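Putative uncharacterized protein (Archaeoglobus fulgidus, PDB 3VU0) is the C-terminal globular domain of AglB, an archaeal protein of the oligosaccharyltransferase family, with helices packed around a small mixed beta-sheet. Local coordinates at residues A[93-98]-A[135-140]; A[67-72]-A[106-111]. One frame throughout, in Å; residues are numbered along the deposited sequence.

Interaction 1. Residues A[93-98]-A[135-140]; sequences ELTVKP and KLHVEN
Thr95 and His137 bring the two backbones nearest, with Thr95 CA 7.8 Å from His137 CA. The arrangement is loop-on-helix packing within the C-terminal globular domain of AglB. The loop that follows strand 85-91 leaves a short 3-10 turn at 93-94 and rests against the last turn of helix 132-138, which is widened to a pi-type turn. Thr95 carries the loop side with a single methyl group. Its CG2 lies 3.9 Å from His137 CD2 and is almost as close to His137 CB and CG, so it rests against CB and the CG-CD2 side of the imidazole. The approach to the ring is oblique, and the threonine side chain runs roughly perpendicular to that of the histidine. With CG of His137 anti to the backbone N (chi1 -162°), the ring runs on past the Thr95 methyl, which is why CB, CG and CD2 all lie at similar distances from it. On the ring, ND1 is hydrogen-bonded to Thr90 OG1, and this bond should help fix the ring's rotation, while His137 O is bonded to Lys157 NZ. The hydroxyl of Thr95 is engaged as well: OG1 bonds to the carbonyl of Glu92, leaving the methyl for the histidine. Phe128 of helix 121-128 touches both Thr95 and Val138 and so joins the two sides. Val138, on the exposed side of the contact, adds a looser touch, its CG2 4.5 Å from Thr95 CG2.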
loop_
_atom_site.group_PDB
_atom_site.type_symbol
_atom_site.label_atom_id
_atom_site.label_comp_id
_atom_site.label_asym_id
_atom_site.label_seq_id
_atom_site.Cartn_x
_atom_site.Cartn_y
_atom_site.Cartn_z
ATOM N N GLU A 93 -9.361 2.674 1.858
ATOM C CA GLU A 93 -9.532 4.015 1.285
ATOM C C GLU A 93 -8.596 4.299 0.101
ATOM O O GLU A 93 -8.763 5.292 -0.597
ATOM C CB GLU A 93 -9.357 5.100 2.362
ATOM C CG GLU A 93 -7.961 5.197 2.963
ATOM C CD GLU A 93 -7.814 6.349 3.962
ATOM O OE1 GLU A 93 -6.707 6.526 4.508
ATOM O OE2 GLU A 93 -8.797 7.081 4.203
ATOM N N LEU A 94 -7.621 3.424 -0.127
ATOM C CA LEU A 94 -6.680 3.586 -1.240
ATOM C C LEU A 94 -7.235 2.988 -2.535
ATOM O O LEU A 94 -6.798 3.337 -3.630
ATOM C CB LEU A 94 -5.356 2.881 -0.934
ATOM C CG LEU A 94 -4.545 3.288 0.296
ATOM C CD1 LEU A 94 -3.245 2.484 0.334
ATOM C CD2 LEU A 94 -4.254 4.769 0.243
ATOM N N THR A 95 -8.191 2.079 -2.399
ATOM C CA THR A 95 -8.768 1.404 -3.550
ATOM C C THR A 95 -9.907 2.164 -4.209
ATOM O O THR A 95 -10.507 3.059 -3.617
ATOM C CB THR A 95 -9.291 0.010 -3.160
ATOM O OG1 THR A 95 -10.415 0.157 -2.286
ATOM C CG2 THR A 95 -8.205 -0.791 -2.442
ATOM N N VAL A 96 -10.197 1.796 -5.450
ATOM C CA VAL A 96 -11.282 2.420 -6.195
ATOM C C VAL A 96 -12.552 1.667 -5.825
ATOM O O VAL A 96 -12.573 0.437 -5.842
ATOM C CB VAL A 96 -11.041 2.317 -7.715
ATOM C CG1 VAL A 96 -12.240 2.871 -8.481
ATOM C CG2 VAL A 96 -9.782 3.092 -8.085
ATOM N N LYS A 97 -13.599 2.405 -5.474
ATOM C CA LYS A 97 -14.879 1.805 -5.096
ATOM C C LYS A 97 -15.913 2.053 -6.192
ATOM O O LYS A 97 -16.000 3.152 -6.731
ATOM C CB LYS A 97 -15.363 2.397 -3.768
ATOM N N PRO A 98 -16.724 1.037 -6.523
ATOM C CA PRO A 98 -17.750 1.157 -7.567
ATOM C C PRO A 98 -18.838 2.200 -7.300
ATOM O O PRO A 98 -19.442 2.731 -8.239
ATOM C CB PRO A 98 -18.349 -0.250 -7.638
ATOM C CG PRO A 98 -17.268 -1.133 -7.084
ATOM C CD PRO A 98 -16.721 -0.317 -5.948
ATOM N N LYS A 135 -4.418 -6.324 -6.783
ATOM C CA LYS A 135 -4.069 -7.719 -6.554
ATOM C C LYS A 135 -3.788 -8.015 -5.086
ATOM O O LYS A 135 -3.961 -9.150 -4.633
ATOM C CB LYS A 135 -2.869 -8.108 -7.420
ATOM C CG LYS A 135 -3.136 -7.908 -8.904
ATOM C CD LYS A 135 -1.894 -8.118 -9.744
ATOM C CE LYS A 135 -2.152 -7.737 -11.193
ATOM N NZ LYS A 135 -0.959 -7.992 -12.042
ATOM N N LEU A 136 -3.363 -6.994 -4.343
ATOM C CA LEU A 136 -3.096 -7.151 -2.919
ATOM C C LEU A 136 -4.366 -6.995 -2.088
ATOM O O LEU A 136 -4.906 -7.970 -1.563
ATOM C CB LEU A 136 -2.064 -6.115 -2.427
ATOM C CG LEU A 136 -0.604 -6.297 -2.859
ATOM C CD1 LEU A 136 0.199 -5.062 -2.476
ATOM C CD2 LEU A 136 -0.022 -7.535 -2.196
ATOM N N HIS A 137 -4.853 -5.764 -1.989
ATOM C CA HIS A 137 -6.021 -5.492 -1.164
ATOM C C HIS A 137 -7.321 -6.146 -1.603
ATOM O O HIS A 137 -8.021 -6.729 -0.778
ATOM C CB HIS A 137 -6.253 -3.987 -1.027
ATOM C CG HIS A 137 -7.145 -3.632 0.123
ATOM N ND1 HIS A 137 -6.654 -3.289 1.366
ATOM C CD2 HIS A 137 -8.493 -3.658 0.244
ATOM C CE1 HIS A 137 -7.664 -3.122 2.203
ATOM N NE2 HIS A 137 -8.791 -3.342 1.548
ATOM N N VAL A 138 -7.651 -6.055 -2.888
ATOM C CA VAL A 138 -8.897 -6.644 -3.365
ATOM C C VAL A 138 -8.854 -8.164 -3.507
ATOM O O VAL A 138 -9.746 -8.850 -3.016
ATOM C CB VAL A 138 -9.339 -6.022 -4.715
ATOM C CG1 VAL A 138 -10.649 -6.663 -5.179
ATOM C CG2 VAL A 138 -9.529 -4.519 -4.557
ATOM N N GLU A 139 -7.825 -8.697 -4.162
ATOM C CA GLU A 139 -7.732 -10.147 -4.344
ATOM C C GLU A 139 -7.027 -10.876 -3.201
ATOM O O GLU A 139 -6.910 -12.099 -3.226
ATOM C CB GLU A 139 -7.012 -10.483 -5.653
ATOM C CG GLU A 139 -7.650 -9.894 -6.900
ATOM C CD GLU A 139 -7.132 -10.544 -8.171
ATOM O OE1 GLU A 139 -5.913 -10.802 -8.258
ATOM O OE2 GLU A 139 -7.942 -10.789 -9.088
ATOM N N ASN A 140 -6.556 -10.130 -2.207
ATOM C CA ASN A 140 -5.862 -10.727 -1.068
ATOM C C ASN A 140 -4.603 -11.491 -1.486
ATOM O O ASN A 140 -4.247 -12.504 -0.878
ATOM C CB ASN A 140 -6.803 -11.661 -0.294
ATOM C CG ASN A 140 -7.933 -10.911 0.392
ATOM O OD1 ASN A 140 -7.704 -9.918 1.084
ATOM N ND2 ASN A 140 -9.161 -11.390 0.210
#

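Interaction 2. Residues A[67-72]-A[106-111]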
loop_
_atom_site.group_PDB
_atom_site.type_symbol
_atom_site.label_atom_id
_atom_site.label_comp_id
_atom_site.label_asym_id
_atom_site.label_seq_id
_atom_site.Cartn_x
_atom_site.Cartn_y
_atom_site.Cartn_z
ATOM N N PHE A 67 5.149 1.358 -6.759
ATOM C CA PHE A 67 4.862 -0.011 -6.342
ATOM C C PHE A 67 3.366 -0.317 -6.460
ATOM O O PHE A 67 2.976 -1.334 -7.034
ATOM C CB PHE A 67 5.302 -0.230 -4.896
ATOM C CG PHE A 67 4.920 -1.578 -4.340
ATOM C CD1 PHE A 67 5.724 -2.691 -4.559
ATOM C CD2 PHE A 67 3.739 -1.734 -3.615
ATOM C CE1 PHE A 67 5.364 -3.945 -4.066
ATOM C CE2 PHE A 67 3.364 -2.984 -3.114
ATOM C CZ PHE A 67 4.177 -4.094 -3.340
ATOM N N PHE A 68 2.532 0.567 -5.922
ATOM C CA PHE A 68 1.091 0.348 -5.960
ATOM C C PHE A 68 0.474 0.404 -7.353
ATOM O O PHE A 68 -0.503 -0.293 -7.625
ATOM C CB PHE A 68 0.367 1.335 -5.041
ATOM C CG PHE A 68 0.482 1.002 -3.573
ATOM C CD1 PHE A 68 0.266 -0.298 -3.119
ATOM C CD2 PHE A 68 0.770 1.995 -2.645
ATOM C CE1 PHE A 68 0.338 -0.604 -1.761
ATOM C CE2 PHE A 68 0.842 1.701 -1.283
ATOM C CZ PHE A 68 0.626 0.400 -0.842
ATOM N N THR A 69 1.036 1.222 -8.238
ATOM C CA THR A 69 0.492 1.325 -9.588
ATOM C C THR A 69 1.146 0.362 -10.575
ATOM O O THR A 69 0.791 0.338 -11.751
ATOM C CB THR A 69 0.600 2.767 -10.128
ATOM O OG1 THR A 69 1.964 3.200 -10.097
ATOM C CG2 THR A 69 -0.241 3.712 -9.277
ATOM N N ALA A 70 2.094 -0.439 -10.095
ATOM C CA ALA A 70 2.770 -1.406 -10.952
ATOM C C ALA A 70 1.775 -2.452 -11.446
ATOM O O ALA A 70 0.878 -2.861 -10.708
ATOM C CB ALA A 70 3.898 -2.087 -10.186
ATOM N N GLN A 71 1.938 -2.892 -12.691
ATOM C CA GLN A 71 1.039 -3.894 -13.255
ATOM C C GLN A 71 1.618 -5.305 -13.275
ATOM O O GLN A 71 0.933 -6.257 -13.647
ATOM C CB GLN A 71 0.619 -3.484 -14.662
ATOM C CG GLN A 71 -0.182 -2.196 -14.691
ATOM C CD GLN A 71 -0.589 -1.817 -16.092
ATOM O OE1 GLN A 71 -1.362 -2.521 -16.734
ATOM N NE2 GLN A 71 -0.057 -0.704 -16.582
ATOM N N SER A 72 2.876 -5.443 -12.877
ATOM C CA SER A 72 3.510 -6.756 -12.834
ATOM C C SER A 72 4.320 -6.866 -11.555
ATOM O O SER A 72 4.919 -5.886 -11.110
ATOM C CB SER A 72 4.434 -6.957 -14.039
ATOM O OG SER A 72 5.568 -6.116 -13.958
ATOM N N ILE A 106 -6.277 8.313 -6.679
ATOM C CA ILE A 106 -6.056 9.451 -7.568
ATOM C C ILE A 106 -4.717 10.125 -7.250
ATOM O O ILE A 106 -3.869 10.262 -8.127
ATOM C CB ILE A 106 -7.224 10.470 -7.475
ATOM C CG1 ILE A 106 -8.526 9.808 -7.941
ATOM C CG2 ILE A 106 -6.939 11.695 -8.349
ATOM C CD1 ILE A 106 -8.481 9.280 -9.365
ATOM N N PRO A 107 -4.506 10.554 -5.993
ATOM C CA PRO A 107 -3.215 11.184 -5.705
ATOM C C PRO A 107 -2.063 10.197 -5.900
ATOM O O PRO A 107 -0.949 10.590 -6.263
ATOM C CB PRO A 107 -3.365 11.655 -4.253
ATOM C CG PRO A 107 -4.420 10.751 -3.687
ATOM C CD PRO A 107 -5.406 10.631 -4.829
ATOM N N ILE A 108 -2.330 8.914 -5.665
ATOM C CA ILE A 108 -1.300 7.894 -5.859
ATOM C C ILE A 108 -0.909 7.911 -7.338
ATOM O O ILE A 108 0.269 7.893 -7.682
ATOM C CB ILE A 108 -1.816 6.484 -5.480
ATOM C CG1 ILE A 108 -1.982 6.385 -3.959
ATOM C CG2 ILE A 108 -0.853 5.415 -5.978
ATOM C CD1 ILE A 108 -2.424 5.003 -3.476
HETATM N N MSE A 109 -1.909 7.947 -8.211
HETATM C CA MSE A 109 -1.650 7.994 -9.645
HETATM C C MSE A 109 -0.894 9.265 -10.019
HETATM O O MSE A 109 0.077 9.220 -10.771
HETATM C CB MSE A 109 -2.958 7.946 -10.437
HETATM C CG MSE A 109 -3.616 6.591 -10.469
HETATM SE SE MSE A 109 -5.088 6.583 -11.711
HETATM C CE MSE A 109 -4.081 6.646 -13.366
ATOM N N GLN A 110 -1.344 10.402 -9.498
ATOM C CA GLN A 110 -0.692 11.671 -9.811
ATOM C C GLN A 110 0.785 11.652 -9.426
ATOM O O GLN A 110 1.638 12.098 -10.192
ATOM C CB GLN A 110 -1.402 12.821 -9.100
ATOM C CG GLN A 110 -2.865 12.935 -9.467
ATOM C CD GLN A 110 -3.596 13.974 -8.646
ATOM O OE1 GLN A 110 -3.498 13.990 -7.420
ATOM N NE2 GLN A 110 -4.343 14.841 -9.316
ATOM N N ILE A 111 1.088 11.126 -8.246
ATOM C CA ILE A 111 2.469 11.068 -7.784
ATOM C C ILE A 111 3.270 10.056 -8.596
ATOM O O ILE A 111 4.494 10.162 -8.708
ATOM C CB ILE A 111 2.521 10.727 -6.281
ATOM C CG1 ILE A 111 1.765 11.805 -5.503
ATOM C CG2 ILE A 111 3.960 10.665 -5.799
ATOM C CD1 ILE A 111 1.533 11.476 -4.056
#
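Ile108 meets Thr69 and Phe68 in an apolar helix-helix contact, where the end of helix 61-69 packs against the side of helix 105-112 in the globular domain. Thr69 CA and Met109 CA are the nearest backbone pair, 7.0 Å apart. The van der Waals contacts centre on the two branches of Ile108. Its CG2, anti to the backbone N, meets the methyl of Thr69 and also lies 4.4 Å from Phe68 CB. The other branch is extended (chi2 -177°) and carries CD1 to the Phe68 ring, which it approaches obliquely. The side chains of Thr69 and Ile108 lie alongside each other, pointing opposite ways, and all three residues are buried. Helix 121-128 adds to the apolar packing through Phe127, which touches Thr69 and Met109. Met109 is modelled as selenomethionine.

The polar groups beside this contact are satisfied away from it. In helix 105-112, Gln110 N bonds to Ile106 O and Ile111 N to Pro107 O. Backbone hydrogen bonds join Phe68 with Leu133 and Ala70 with Met132, at the start of helix 132-138. Thr69 OG1 is hydrogen-bonded to Ala65 O, one turn back, so this buried hydroxyl is satisfied within its own helix while the methyl does the packing: Thr69 CG2 sits 3.8 Å from Ile108 CG2.

From the N terminus, the chain reaches 67-72 first, then 93-98, 106-111 and 135-140. Interaction 2 opens at the end of helix 61-69 and closes on helix 105-112, with helix 73-83 and strand 85-91 between. Interaction 1 opens inside that loop and closes later, on helix 132-138. The two loops therefore cross. Together they tie helices 61-69, 105-112 and 132-138 to the loop after strand 85-91. The contacts also touch directly: Lys135 NZ lies 3.0 Å from Gln71 O, a probable hydrogen bond. Leu136 CD1 packs at 3.8 Å on Phe67 CE2, and Leu94 CD2 lies 4.2 Å from Ile108 CD1.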